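Local atomic coordinates of soluble lytic murein transglycosylase (PDB entry 1QSA), a protein that cleaves the glycosidic bonds between N-acetylmuramic acid and N-acetylglucosamine in peptidoglycan from the chain ends, forming a 1,6-anhydro bond in the muramic acid. Residues P66-P69 and P70-T73; M280-S284 and T285-E289; K339-L342 and H343-Q347; H504-M508 and F509-G513; G586-K589 and N590-Y594. All blocks are in the same frame, centred on the assembly; numbering follows the deposited sequence. Where two conformers were deposited one is given.

Interaction 1: residues P66-P69 and P70-T73; sequences PTLP and PART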
loop_
_atom_site.group_PDB
_atom_site.type_symbol
_atom_site.label_atom_id
_atom_site.label_comp_id
_atom_site.label_asym_id
_atom_site.label_seq_id
_atom_site.Cartn_x
_atom_site.Cartn_y
_atom_site.Cartn_z
ATOM N N PRO A 66 11.926 -1.303 -26.948
ATOM C CA PRO A 66 10.757 -0.567 -26.455
ATOM C C PRO A 66 9.940 -1.164 -25.313
ATOM O O PRO A 66 9.329 -0.422 -24.543
ATOM C CB PRO A 66 9.911 -0.370 -27.719
ATOM C CG PRO A 66 10.233 -1.570 -28.540
ATOM C CD PRO A 66 11.726 -1.722 -28.349
ATOM N N THR A 67 9.922 -2.492 -25.198
ATOM C CA THR A 67 9.164 -3.146 -24.139
ATOM C C THR A 67 10.007 -3.713 -22.990
ATOM O O THR A 67 9.477 -4.351 -22.078
ATOM C CB THR A 67 8.252 -4.267 -24.699
ATOM O OG1 THR A 67 9.057 -5.295 -25.284
ATOM C CG2 THR A 67 7.283 -3.696 -25.752
ATOM N N LEU A 68 11.313 -3.461 -23.020
ATOM C CA LEU A 68 12.199 -3.953 -21.969
ATOM C C LEU A 68 12.132 -2.970 -20.787
ATOM O O LEU A 68 12.547 -1.816 -20.923
ATOM C CB LEU A 68 13.625 -4.035 -22.509
ATOM C CG LEU A 68 14.674 -4.568 -21.532
ATOM C CD1 LEU A 68 14.425 -6.051 -21.265
ATOM C CD2 LEU A 68 16.064 -4.359 -22.127
ATOM N N PRO A 69 11.644 -3.417 -19.609
ATOM C CA PRO A 69 11.569 -2.482 -18.481
ATOM C C PRO A 69 12.869 -1.713 -18.163
ATOM O O PRO A 69 12.824 -0.492 -18.011
ATOM C CB PRO A 69 11.058 -3.354 -17.329
ATOM C CG PRO A 69 10.192 -4.365 -18.044
ATOM C CD PRO A 69 11.041 -4.719 -19.251
ATOM N N PRO A 70 14.033 -2.396 -18.078
ATOM C CA PRO A 70 15.233 -1.594 -17.785
ATOM C C PRO A 70 15.665 -0.613 -18.893
ATOM O O PRO A 70 16.400 0.339 -18.614
ATOM C CB PRO A 70 16.305 -2.643 -17.481
ATOM C CG PRO A 70 15.806 -3.885 -18.160
ATOM C CD PRO A 70 14.321 -3.833 -17.914
ATOM N N ALA A 71 15.227 -0.827 -20.136
ATOM C CA ALA A 71 15.566 0.124 -21.196
ATOM C C ALA A 71 14.747 1.395 -20.935
ATOM O O ALA A 71 15.208 2.510 -21.181
ATOM C CB ALA A 71 15.250 -0.442 -22.577
ATOM N N ARG A 72 13.544 1.224 -20.391
ATOM C CA ARG A 72 12.692 2.365 -20.100
ATOM C C ARG A 72 13.234 3.181 -18.934
ATOM O O ARG A 72 13.261 4.414 -19.000
ATOM C CB ARG A 72 11.243 1.930 -19.863
ATOM C CG ARG A 72 10.649 1.173 -21.060
ATOM C CD ARG A 72 9.211 0.720 -20.803
ATOM N NE ARG A 72 8.232 1.436 -21.624
ATOM C CZ ARG A 72 7.810 2.682 -21.400
ATOM N NH1 ARG A 72 8.273 3.388 -20.372
ATOM N NH2 ARG A 72 6.917 3.226 -22.214
ATOM N N THR A 73 13.746 2.504 -17.913
ATOM C CA THR A 73 14.316 3.205 -16.766
ATOM C C THR A 73 15.668 3.825 -17.140
ATOM O O THR A 73 16.075 4.847 -16.566
ATOM C CB THR A 73 14.482 2.297 -15.527
ATOM O OG1 THR A 73 15.355 1.204 -15.822
ATOM C CG2 THR A 73 13.127 1.771 -15.053
#
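Leu68 stands at the N-cap of helix 69-84, and its carbonyl opens the helical bonding: Leu68 O accepts from Ala71 N at 3.0 Å and from Arg72 N at 3.2 Å. The two donors come in differently, Arg72 N almost straight in line with the carbonyl and Ala71 N from above its plane. One step on, Thr73 N bonds to Pro69 O at 3.1 Å, the regular i to i+4 bond, while Arg72 N makes a weak second bond to Pro69 O. Between cap and first bonds sit Pro69 and Pro70, whose nitrogens carry no hydrogen. That costs nothing here, because first-turn nitrogens of a helix have no preceding helical carbonyl to bond, and each ring fixes phi near its helical value.

With its CG anti to the backbone N (chi1 -179°), Leu68 is carried across the Pro70 ring at about a right angle, and Leu68 CG lies 3.6 Å from Pro70 CG. Ala71 touches the cap residue too, Ala71 CB lying 3.9 Å from Leu68 CB. Arg72 folds back over the loop, bent at chi3, and Arg72 NE lies 3.6 Å from Pro66 O, a loose polar approach.

Leu68 also packs on Tyr40 and Phe61, whereas Pro69 lies against Ser402, Glu403 and Asn406 of helix 397-408. This is a helix N terminus with two prolines in its first turn and Leu68 at the N-cap, at a short turn between the consecutive helices 55-64 and 69-84 of the alpha-superhelix.

Interaction 2: residues M280-S284 and T285-E289; sequences MRSQS and TSLIE. With SO4 (sulfate ion), chain D.
Ser284 caps helix 285-298 and, with Thr285 and Ser286, holds a sulfate at the helix N terminus, an N-cap combined with an anion site. The sulfate probably came from the crystallisation liquor. Ser284 OG donates to its O3 at 2.7 Å, Thr285 N reaches O2 at 3.1 Å, and Ser286 takes O1 twice, through its backbone N and through its OG, each at 2.9 Å. Ser286 can do this because its OG stands between the backbone N and the carbonyl carbon (chi1 60°), on the side of its own N-H. The two serines suit the place, each adding a hydroxyl donor to the backbone ones without covering the first-turn nitrogens, and the positive end of the helix dipole would be expected to favour the anion.

Behind this shell, Ser284 OG also accepts from Leu287 N at 3.3 Å, the capping bond, so one hydroxyl serves both helix and sulfate. Ser284 O begins the regular helical pattern by accepting from Ile288 N.

Further out, Ser282 positions the cap by an ST turn, its OG accepting from Ser284 N at 2.9 Å. The Ser282 hydroxyl is itself bonded to Asp256 OD1 of helix 248-260, which ties the turn to the neighbouring helix. Ile288 folds over the cap carbonyl, and Leu287 packs against the ST turn, Leu287 CD2 resting 3.7 Å from Ser282 OG.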
loop_
_atom_site.group_PDB
_atom_site.type_symbol
_atom_site.label_atom_id
_atom_site.label_comp_id
_atom_site.label_asym_id
_atom_site.label_seq_id
_atom_site.Cartn_x
_atom_site.Cartn_y
_atom_site.Cartn_z
ATOM N N MET A 280 -22.048 14.877 16.750
ATOM C CA MET A 280 -23.420 15.173 16.324
ATOM C C MET A 280 -23.452 16.391 15.395
ATOM O O MET A 280 -24.302 16.484 14.511
ATOM C CB MET A 280 -24.327 15.437 17.537
ATOM C CG MET A 280 -24.762 14.185 18.293
ATOM S SD MET A 280 -25.786 13.093 17.278
ATOM C CE MET A 280 -27.355 13.983 17.279
ATOM N N ARG A 281 -22.499 17.302 15.590
ATOM C CA ARG A 281 -22.388 18.515 14.786
ATOM C C ARG A 281 -21.405 18.377 13.620
ATOM O O ARG A 281 -21.175 19.331 12.875
ATOM C CB ARG A 281 -21.948 19.680 15.674
ATOM C CG ARG A 281 -22.949 20.048 16.742
ATOM C CD ARG A 281 -22.718 21.469 17.235
ATOM N NE ARG A 281 -21.926 21.527 18.461
ATOM C CZ ARG A 281 -21.557 22.660 19.052
ATOM N NH1 ARG A 281 -21.882 23.835 18.521
ATOM N NH2 ARG A 281 -20.844 22.621 20.168
ATOM N N SER A 282 -20.837 17.188 13.461
ATOM C CA SER A 282 -19.855 16.937 12.410
ATOM C C SER A 282 -20.419 16.585 11.040
ATOM O O SER A 282 -21.538 16.082 10.914
ATOM C CB SER A 282 -18.889 15.834 12.853
ATOM O OG SER A 282 -17.875 15.627 11.882
ATOM N N GLN A 283 -19.620 16.869 10.016
ATOM C CA GLN A 283 -19.958 16.565 8.633
ATOM C C GLN A 283 -19.012 15.461 8.147
ATOM O O GLN A 283 -19.108 15.001 7.004
ATOM C CB GLN A 283 -19.770 17.808 7.742
ATOM C CG GLN A 283 -20.600 19.027 8.137
ATOM C CD GLN A 283 -22.079 18.734 8.154
ATOM O OE1 GLN A 283 -22.605 18.073 7.251
ATOM N NE2 GLN A 283 -22.764 19.210 9.192
ATOM N N SER A 284 -18.093 15.046 9.019
ATOM C CA SER A 284 -17.110 14.023 8.684
ATOM C C SER A 284 -17.649 12.597 8.704
ATOM O O SER A 284 -17.947 12.053 9.774
ATOM C CB SER A 284 -15.903 14.126 9.627
ATOM O OG SER A 284 -14.972 13.091 9.382
ATOM N N THR A 285 -17.735 11.988 7.526
ATOM C CA THR A 285 -18.195 10.612 7.409
ATOM C C THR A 285 -17.288 9.637 8.168
ATOM O O THR A 285 -17.771 8.776 8.907
ATOM C CB THR A 285 -18.265 10.181 5.940
ATOM O OG1 THR A 285 -19.318 10.902 5.296
ATOM C CG2 THR A 285 -18.537 8.683 5.820
ATOM N N SER A 286 -15.975 9.781 8.006
ATOM C CA SER A 286 -15.047 8.871 8.676
ATOM C C SER A 286 -15.135 8.962 10.201
ATOM O O SER A 286 -15.035 7.945 10.872
ATOM C CB SER A 286 -13.607 9.085 8.177
ATOM O OG SER A 286 -13.186 10.409 8.431
ATOM N N LEU A 287 -15.367 10.163 10.736
ATOM C CA LEU A 287 -15.497 10.340 12.186
ATOM C C LEU A 287 -16.764 9.647 12.708
ATOM O O LEU A 287 -16.731 8.962 13.732
ATOM C CB LEU A 287 -15.516 11.822 12.546
ATOM C CG LEU A 287 -15.675 12.181 14.033
ATOM C CD1 LEU A 287 -14.581 11.528 14.900
ATOM C CD2 LEU A 287 -15.659 13.702 14.170
ATOM N N ILE A 288 -17.875 9.824 11.994
ATOM C CA ILE A 288 -19.141 9.192 12.377
ATOM C C ILE A 288 -18.977 7.672 12.307
ATOM O O ILE A 288 -19.443 6.964 13.192
ATOM C CB ILE A 288 -20.307 9.656 11.461
ATOM C CG1 ILE A 288 -20.508 11.169 11.617
ATOM C CG2 ILE A 288 -21.593 8.901 11.821
ATOM C CD1 ILE A 288 -21.318 11.830 10.494
ATOM N N GLU A 289 -18.292 7.175 11.273
ATOM C CA GLU A 289 -18.055 5.734 11.147
ATOM C C GLU A 289 -17.222 5.210 12.317
ATOM O O GLU A 289 -17.461 4.097 12.818
ATOM C CB GLU A 289 -17.362 5.408 9.820
ATOM C CG GLU A 289 -18.302 5.540 8.618
ATOM C CD GLU A 289 -17.605 5.308 7.296
ATOM O OE1 GLU A 289 -16.459 5.784 7.124
ATOM O OE2 GLU A 289 -18.198 4.640 6.426
HETATM S S SO4 D . -14.499 12.780 5.736
HETATM O O1 SO4 D . -14.486 11.333 6.007
HETATM O O2 SO4 D . -15.884 13.199 5.410
HETATM O O3 SO4 D . -14.008 13.537 6.901
HETATM O O4 SO4 D . -13.621 13.065 4.585
#

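Interaction 3: residues K339-L342 and H343-Q347; sequences KEIL and HQLMQ
His343 bonds back through its N to Lys339 O at 2.8 Å, one of four i to i+4 bonds that run through this stretch of helix 335-346. Its ring, with CG beside the backbone N (chi1 -81°), lies back along the preceding turn. A water joins it to Glu340, 3.0 Å from His343 ND1 and donating to Glu340 OE1 at 2.8 Å, while His343 NE2 bonds to Glu362 OE2. An imidazole, polar at two ring corners, suits such a two-sided place. In one of its two conformers Gln344 lies beside Glu340, amide and carboxylate planes 20° apart; both this alignment and the weak bond from Gln344 NE2 to Glu340 OE2, 3.2 Å, are therefore doubtful.

Leu345 turns to the apolar side, where its CD1 meets Ile341 CG2 at 4.4 Å, a loose touch. Met346 N bonds to Leu342 O at 3.0 Å, and its CG passes alongside that oxygen.

The helix is thus amphipathic. Leu342 and Leu345 pack on helix 319-331 before it, through Tyr323, Ala326 and Arg322, and with Met346 they meet Ala356 of helix 351-359 after it, so the helix packs against its neighbours on both sides in the chain.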
loop_
_atom_site.group_PDB
_atom_site.type_symbol
_atom_site.label_atom_id
_atom_site.label_comp_id
_atom_site.label_asym_id
_atom_site.label_seq_id
_atom_site.Cartn_x
_atom_site.Cartn_y
_atom_site.Cartn_z
ATOM N N LYS A 339 -34.071 -9.440 6.130
ATOM C CA LYS A 339 -33.646 -10.545 5.279
ATOM C C LYS A 339 -33.545 -10.198 3.803
ATOM O O LYS A 339 -32.784 -10.831 3.071
ATOM C CB LYS A 339 -34.457 -11.813 5.557
ATOM C CG LYS A 339 -34.096 -12.397 6.941
ATOM C CD LYS A 339 -34.787 -13.702 7.275
ATOM C CE LYS A 339 -34.465 -14.111 8.722
ATOM N NZ LYS A 339 -35.188 -15.347 9.125
ATOM N N GLU A 340 -34.256 -9.158 3.378
ATOM C CA GLU A 340 -34.152 -8.723 1.988
ATOM C C GLU A 340 -32.770 -8.070 1.828
ATOM O O GLU A 340 -32.094 -8.276 0.812
ATOM C CB GLU A 340 -35.276 -7.753 1.623
ATOM C CG GLU A 340 -35.203 -7.215 0.188
ATOM C CD GLU A 340 -35.102 -8.304 -0.889
ATOM O OE1 GLU A 340 -35.738 -9.377 -0.751
ATOM O OE2 GLU A 340 -34.379 -8.076 -1.890
ATOM N N ILE A 341 -32.334 -7.323 2.845
ATOM C CA ILE A 341 -31.016 -6.685 2.802
ATOM C C ILE A 341 -29.944 -7.768 2.753
ATOM O O ILE A 341 -29.012 -7.691 1.947
ATOM C CB ILE A 341 -30.742 -5.770 4.038
ATOM C CG1 ILE A 341 -31.660 -4.542 4.014
ATOM C CG2 ILE A 341 -29.250 -5.332 4.056
ATOM C CD1 ILE A 341 -31.570 -3.674 5.276
ATOM N N LEU A 342 -30.079 -8.771 3.617
ATOM C CA LEU A 342 -29.130 -9.885 3.683
ATOM C C LEU A 342 -29.107 -10.648 2.358
ATOM O O LEU A 342 -28.043 -10.988 1.856
ATOM C CB LEU A 342 -29.478 -10.821 4.849
ATOM C CG LEU A 342 -29.340 -10.196 6.246
ATOM C CD1 LEU A 342 -29.668 -11.243 7.305
ATOM C CD2 LEU A 342 -27.910 -9.663 6.459
ATOM N N HIS A 343 -30.277 -10.883 1.766
ATOM C CA HIS A 343 -30.331 -11.594 0.491
ATOM C C HIS A 343 -29.683 -10.776 -0.628
ATOM O O HIS A 343 -29.047 -11.343 -1.516
ATOM C CB HIS A 343 -31.771 -11.992 0.139
ATOM C CG HIS A 343 -32.235 -13.237 0.834
ATOM N ND1 HIS A 343 -33.452 -13.326 1.476
ATOM C CD2 HIS A 343 -31.644 -14.444 0.987
ATOM C CE1 HIS A 343 -33.589 -14.534 1.996
ATOM N NE2 HIS A 343 -32.503 -15.230 1.713
ATOM N N GLN A 344 -29.831 -9.452 -0.581
ATOM C CA GLN A 344 -29.200 -8.594 -1.591
ATOM C C GLN A 344 -27.681 -8.658 -1.425
ATOM O O GLN A 344 -26.938 -8.702 -2.401
ATOM C CB GLN A 344 -29.693 -7.154 -1.480
ATOM C CG GLN A 344 -31.057 -6.945 -2.109
ATOM C CD GLN A 344 -31.108 -7.446 -3.544
ATOM O OE1 GLN A 344 -30.508 -6.853 -4.444
ATOM N NE2 GLN A 344 -31.802 -8.559 -3.757
ATOM N N LEU A 345 -27.229 -8.677 -0.174
ATOM C CA LEU A 345 -25.798 -8.746 0.114
ATOM C C LEU A 345 -25.188 -10.051 -0.388
ATOM O O LEU A 345 -24.090 -10.050 -0.942
ATOM C CB LEU A 345 -25.544 -8.589 1.617
ATOM C CG LEU A 345 -25.436 -7.166 2.160
ATOM C CD1 LEU A 345 -25.270 -7.216 3.674
ATOM C CD2 LEU A 345 -24.238 -6.462 1.521
ATOM N N MET A 346 -25.914 -11.152 -0.222
ATOM C CA MET A 346 -25.455 -12.465 -0.656
ATOM C C MET A 346 -25.187 -12.559 -2.161
ATOM O O MET A 346 -24.448 -13.440 -2.602
ATOM C CB MET A 346 -26.461 -13.543 -0.253
ATOM C CG MET A 346 -26.444 -13.893 1.224
ATOM S SD MET A 346 -27.863 -14.935 1.684
ATOM C CE MET A 346 -27.490 -16.441 0.819
ATOM N N GLN A 347 -25.815 -11.679 -2.935
ATOM C CA GLN A 347 -25.637 -11.663 -4.390
ATOM C C GLN A 347 -24.277 -11.093 -4.768
ATOM O O GLN A 347 -23.823 -11.247 -5.912
ATOM C CB GLN A 347 -26.754 -10.857 -5.054
ATOM C CG GLN A 347 -28.130 -11.499 -4.918
ATOM C CD GLN A 347 -29.256 -10.655 -5.488
ATOM O OE1 GLN A 347 -30.429 -10.893 -5.192
ATOM N NE2 GLN A 347 -28.911 -9.669 -6.310
HETATM O O HOH W 1 -35.800 -11.548 0.938
#

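Interaction 4: residues H504-M508 and F509-G513; sequences HTVKM and FSIPG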
loop_
_atom_site.group_PDB
_atom_site.type_symbol
_atom_site.label_atom_id
_atom_site.label_comp_id
_atom_site.label_asym_id
_atom_site.label_seq_id
_atom_site.Cartn_x
_atom_site.Cartn_y
_atom_site.Cartn_z
ATOM N N HIS A 504 12.962 -14.805 16.148
ATOM C CA HIS A 504 12.214 -15.161 17.347
ATOM C C HIS A 504 11.481 -16.499 17.197
ATOM O O HIS A 504 11.467 -17.315 18.115
ATOM C CB HIS A 504 11.227 -14.037 17.676
ATOM C CG HIS A 504 10.565 -14.180 19.009
ATOM N ND1 HIS A 504 9.254 -13.812 19.230
ATOM C CD2 HIS A 504 11.038 -14.623 20.199
ATOM C CE1 HIS A 504 8.950 -14.018 20.500
ATOM N NE2 HIS A 504 10.015 -14.509 21.108
ATOM N N THR A 505 10.922 -16.740 16.012
ATOM C CA THR A 505 10.184 -17.973 15.721
ATOM C C THR A 505 11.118 -19.187 15.692
ATOM O O THR A 505 10.818 -20.239 16.258
ATOM C CB THR A 505 9.430 -17.838 14.366
ATOM O OG1 THR A 505 8.419 -16.832 14.492
ATOM C CG2 THR A 505 8.772 -19.153 13.972
ATOM N N VAL A 506 12.251 -19.033 15.020
ATOM C CA VAL A 506 13.242 -20.097 14.928
ATOM C C VAL A 506 13.730 -20.493 16.327
ATOM O O VAL A 506 13.926 -21.675 16.601
ATOM C CB VAL A 506 14.402 -19.638 14.011
ATOM C CG1 VAL A 506 15.658 -20.453 14.230
ATOM C CG2 VAL A 506 13.925 -19.693 12.551
ATOM N N LYS A 507 13.858 -19.525 17.230
ATOM C CA LYS A 507 14.285 -19.844 18.599
ATOM C C LYS A 507 13.168 -20.538 19.393
ATOM O O LYS A 507 13.392 -21.574 20.033
ATOM C CB LYS A 507 14.739 -18.588 19.334
ATOM C CG LYS A 507 15.115 -18.839 20.798
ATOM C CD LYS A 507 15.707 -17.593 21.410
ATOM C CE LYS A 507 16.138 -17.824 22.853
ATOM N NZ LYS A 507 16.837 -16.617 23.391
ATOM N N MET A 508 11.955 -19.987 19.310
ATOM C CA MET A 508 10.805 -20.547 20.024
ATOM C C MET A 508 10.462 -21.987 19.631
ATOM O O MET A 508 10.097 -22.791 20.489
ATOM C CB MET A 508 9.554 -19.682 19.797
ATOM C CG MET A 508 9.362 -18.508 20.755
ATOM S SD MET A 508 7.665 -17.808 20.670
ATOM C CE MET A 508 6.819 -19.047 19.676
ATOM N N PHE A 509 10.568 -22.301 18.341
ATOM C CA PHE A 509 10.220 -23.613 17.801
ATOM C C PHE A 509 11.436 -24.535 17.601
ATOM O O PHE A 509 11.272 -25.663 17.140
ATOM C CB PHE A 509 9.539 -23.460 16.421
ATOM C CG PHE A 509 8.090 -23.025 16.469
ATOM C CD1 PHE A 509 7.736 -21.727 16.873
ATOM C CD2 PHE A 509 7.073 -23.922 16.105
ATOM C CE1 PHE A 509 6.403 -21.333 16.926
ATOM C CE2 PHE A 509 5.721 -23.540 16.154
ATOM C CZ PHE A 509 5.386 -22.247 16.566
ATOM N N SER A 510 12.636 -24.029 17.883
ATOM C CA SER A 510 13.877 -24.801 17.705
ATOM C C SER A 510 13.977 -25.326 16.267
ATOM O O SER A 510 14.138 -26.535 16.020
ATOM C CB SER A 510 13.948 -25.944 18.714
ATOM O OG SER A 510 13.883 -25.447 20.038
ATOM N N ILE A 511 13.786 -24.406 15.323
ATOM C CA ILE A 511 13.854 -24.712 13.896
ATOM C C ILE A 511 15.313 -24.638 13.469
ATOM O O ILE A 511 15.996 -23.644 13.727
ATOM C CB ILE A 511 13.041 -23.675 13.081
ATOM C CG1 ILE A 511 11.582 -23.693 13.547
ATOM C CG2 ILE A 511 13.198 -23.916 11.572
ATOM C CD1 ILE A 511 10.701 -22.593 12.912
ATOM N N PRO A 512 15.810 -25.690 12.804
ATOM C CA PRO A 512 17.199 -25.728 12.347
ATOM C C PRO A 512 17.432 -25.084 10.974
ATOM O O PRO A 512 16.494 -24.904 10.193
ATOM C CB PRO A 512 17.474 -27.230 12.259
ATOM C CG PRO A 512 16.174 -27.773 11.753
ATOM C CD PRO A 512 15.098 -26.937 12.455
ATOM N N GLY A 513 18.688 -24.732 10.713
ATOM C CA GLY A 513 19.082 -24.201 9.418
ATOM C C GLY A 513 18.890 -22.766 8.998
ATOM O O GLY A 513 19.206 -22.434 7.854
HETATM O O HOH W 2 16.985 -22.991 16.564
HETATM O O HOH W 3 15.580 -23.145 20.425
#
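Ser510 leaves the helix with left-handed backbone torsions (phi 55°, psi 50°), and this turn brings Ile511 back against Val506. Ile511 N then donates to Val506 O at 3.0 Å, lying in the carbonyl plane on a lone pair, while Ser510 N makes a weak bond to Lys507 O. Together they form a Schellman motif at the C-terminal end of helix 499-509, where Phe509 N still makes an i to i+4 bond to Thr505 O at 2.9 Å.

The reversal pairs the side chains that usually meet in this motif. Val506 and Ile511 cross at about a right angle, with Val506 CG2 4.1 Å from Ile511 CB. Ile511 also sends its CD1 to Thr505 CG2 at 4.1 Å. Thr505 CG2 lies 4.0 Å from Phe509 CD1 as well, because Phe509 CG lies beside its backbone N (chi1 -77°) and the ring runs along Thr505. The ring edge, near its plane, faces Thr505 O. Met508 CE comes obliquely to Phe509 CE1, though this rests on one of two conformers. The Thr505 hydroxyl bonds elsewhere, to Thr501 O.

Polar ends of the motif are completed by water. One water donates to Lys507 O at 2.7 Å and is bonded to Ser510 OG; another donates to Ile511 O and, weakly, to Val506 O. Glycine is common at such left-handed positions, yet serine is accommodated here. Chemically, the terminus is closed by backbone bonds and water on its polar side and by the methyls of Val506, Ile511 and Thr505 with the Phe509 ring on the other, Thr505 and Ile511 also packing on helix 523-540.

Interaction 5: residues G586-K589 and N590-Y594; sequences GYVK and NVLAY
Tyr587 and Val591 are joined by the straightest of four i to i+4 backbone bonds, Val591 N to Tyr587 O at 2.9 Å with an N-H...O angle of 168°. Asn590 N to Gly586 O, also 2.9 Å, Leu592 N to Val588 O and Ala593 N to Lys589 O continue the ladder of helix 582-601. The polar side chains look outward to other helices: Tyr587 OH bonds to OE2 of Glu478, the predicted active-site residue, Asn590 ND2 to Gln477 OE1, and the extended Lys589 forms a salt bridge with Glu577.

Packing follows the same spacing. Tyr587 CG is anti to the backbone N (chi1 -178°), which lays the ring beside Val591. Val591 CG2 sits over one face in a CH-pi contact, 4.1 Å from the Tyr587 ring centroid and offset toward the rim. On a neighbouring flank Val588 CG1 meets Leu592 CD1 at 3.9 Å. The Asn590 amide lies back over the preceding turn, Asn590 CG 3.3 Å from Gly586 O.

Tyrosine suits its place because the ring fills a buried site while the hydroxyl reaches the Glu478 carboxylate. Val591 on one face and Ile474 and Tyr552 nearby would steady the ring, consistent with a second-shell role in positioning Glu478.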
loop_
_atom_site.group_PDB
_atom_site.type_symbol
_atom_site.label_atom_id
_atom_site.label_comp_id
_atom_site.label_asym_id
_atom_site.label_seq_id
_atom_site.Cartn_x
_atom_site.Cartn_y
_atom_site.Cartn_z
ATOM N N GLY A 586 -9.228 -4.502 7.635
ATOM C CA GLY A 586 -9.310 -4.938 6.250
ATOM C C GLY A 586 -8.574 -6.253 6.014
ATOM O O GLY A 586 -9.020 -7.099 5.225
ATOM N N TYR A 587 -7.448 -6.427 6.696
ATOM C CA TYR A 587 -6.642 -7.649 6.598
ATOM C C TYR A 587 -7.472 -8.864 7.048
ATOM O O TYR A 587 -7.517 -9.893 6.361
ATOM C CB TYR A 587 -5.411 -7.485 7.498
ATOM C CG TYR A 587 -4.424 -8.634 7.489
ATOM C CD1 TYR A 587 -4.560 -9.706 8.370
ATOM C CD2 TYR A 587 -3.332 -8.625 6.627
ATOM C CE1 TYR A 587 -3.629 -10.746 8.399
ATOM C CE2 TYR A 587 -2.386 -9.660 6.645
ATOM C CZ TYR A 587 -2.543 -10.714 7.535
ATOM O OH TYR A 587 -1.612 -11.718 7.600
ATOM N N VAL A 588 -8.128 -8.743 8.202
ATOM C CA VAL A 588 -8.926 -9.837 8.754
ATOM C C VAL A 588 -10.078 -10.197 7.812
ATOM O O VAL A 588 -10.305 -11.374 7.537
ATOM C CB VAL A 588 -9.429 -9.496 10.172
ATOM C CG1 VAL A 588 -10.360 -10.577 10.683
ATOM C CG2 VAL A 588 -8.223 -9.372 11.106
ATOM N N LYS A 589 -10.762 -9.180 7.298
ATOM C CA LYS A 589 -11.865 -9.401 6.361
ATOM C C LYS A 589 -11.367 -10.143 5.123
ATOM O O LYS A 589 -11.971 -11.124 4.692
ATOM C CB LYS A 589 -12.491 -8.066 5.960
ATOM C CG LYS A 589 -13.269 -7.404 7.093
ATOM C CD LYS A 589 -13.843 -6.083 6.644
ATOM C CE LYS A 589 -14.666 -5.436 7.753
ATOM N NZ LYS A 589 -15.140 -4.069 7.314
ATOM N N ASN A 590 -10.258 -9.680 4.561
ATOM C CA ASN A 590 -9.694 -10.334 3.384
ATOM C C ASN A 590 -9.307 -11.787 3.667
ATOM O O ASN A 590 -9.667 -12.689 2.929
ATOM C CB ASN A 590 -8.441 -9.594 2.896
ATOM C CG ASN A 590 -8.762 -8.321 2.144
ATOM O OD1 ASN A 590 -9.923 -8.048 1.803
ATOM N ND2 ASN A 590 -7.727 -7.543 1.852
ATOM N N VAL A 591 -8.564 -12.008 4.744
ATOM C CA VAL A 591 -8.096 -13.359 5.039
ATOM C C VAL A 591 -9.243 -14.358 5.239
ATOM O O VAL A 591 -9.179 -15.485 4.739
ATOM C CB VAL A 591 -7.096 -13.355 6.220
ATOM C CG1 VAL A 591 -6.765 -14.788 6.651
ATOM C CG2 VAL A 591 -5.812 -12.604 5.811
ATOM N N LEU A 592 -10.307 -13.930 5.924
ATOM C CA LEU A 592 -11.464 -14.797 6.135
ATOM C C LEU A 592 -12.166 -15.089 4.800
ATOM O O LEU A 592 -12.519 -16.246 4.539
ATOM C CB LEU A 592 -12.439 -14.181 7.141
ATOM C CG LEU A 592 -11.871 -14.036 8.563
ATOM C CD1 LEU A 592 -12.889 -13.291 9.422
ATOM C CD2 LEU A 592 -11.516 -15.369 9.174
ATOM N N ALA A 593 -12.308 -14.078 3.934
ATOM C CA ALA A 593 -12.922 -14.299 2.626
ATOM C C ALA A 593 -12.035 -15.235 1.784
ATOM O O ALA A 593 -12.537 -16.190 1.164
ATOM C CB ALA A 593 -13.129 -12.971 1.901
ATOM N N TYR A 594 -10.719 -15.037 1.849
ATOM C CA TYR A 594 -9.774 -15.851 1.066
ATOM C C TYR A 594 -9.721 -17.303 1.529
ATOM O O TYR A 594 -9.587 -18.221 0.714
ATOM C CB TYR A 594 -8.373 -15.255 1.113
ATOM C CG TYR A 594 -8.207 -13.878 0.494
ATOM C CD1 TYR A 594 -9.259 -13.219 -0.160
ATOM C CD2 TYR A 594 -6.978 -13.220 0.590
ATOM C CE1 TYR A 594 -9.082 -11.927 -0.704
ATOM C CE2 TYR A 594 -6.793 -11.944 0.059
ATOM C CZ TYR A 594 -7.848 -11.308 -0.580
ATOM O OH TYR A 594 -7.674 -10.036 -1.042
#

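How the interactions relate
All five contacts are local, each within one continuous run of chain, so they follow in series and none nests in or crosses another. Interaction 1 closes the turn between helices 55-64 and 69-84 and brings it against helices 383-393 and 397-408, far along the chain. Interaction 2 closes the turn from helix 269-280 to helix 285-298, on the opposite side of the chain's centre. Interaction 3 lies within helix 335-346. Interaction 4 ends helix 499-509 in the Slt-type domain, and interaction 5 lies within helix 582-601. Interactions 3 and 5, centres about 20 Å apart, both pack on helix 351-359, which links them; interactions 2 and 5 come within about 9 Å at their nearest atoms.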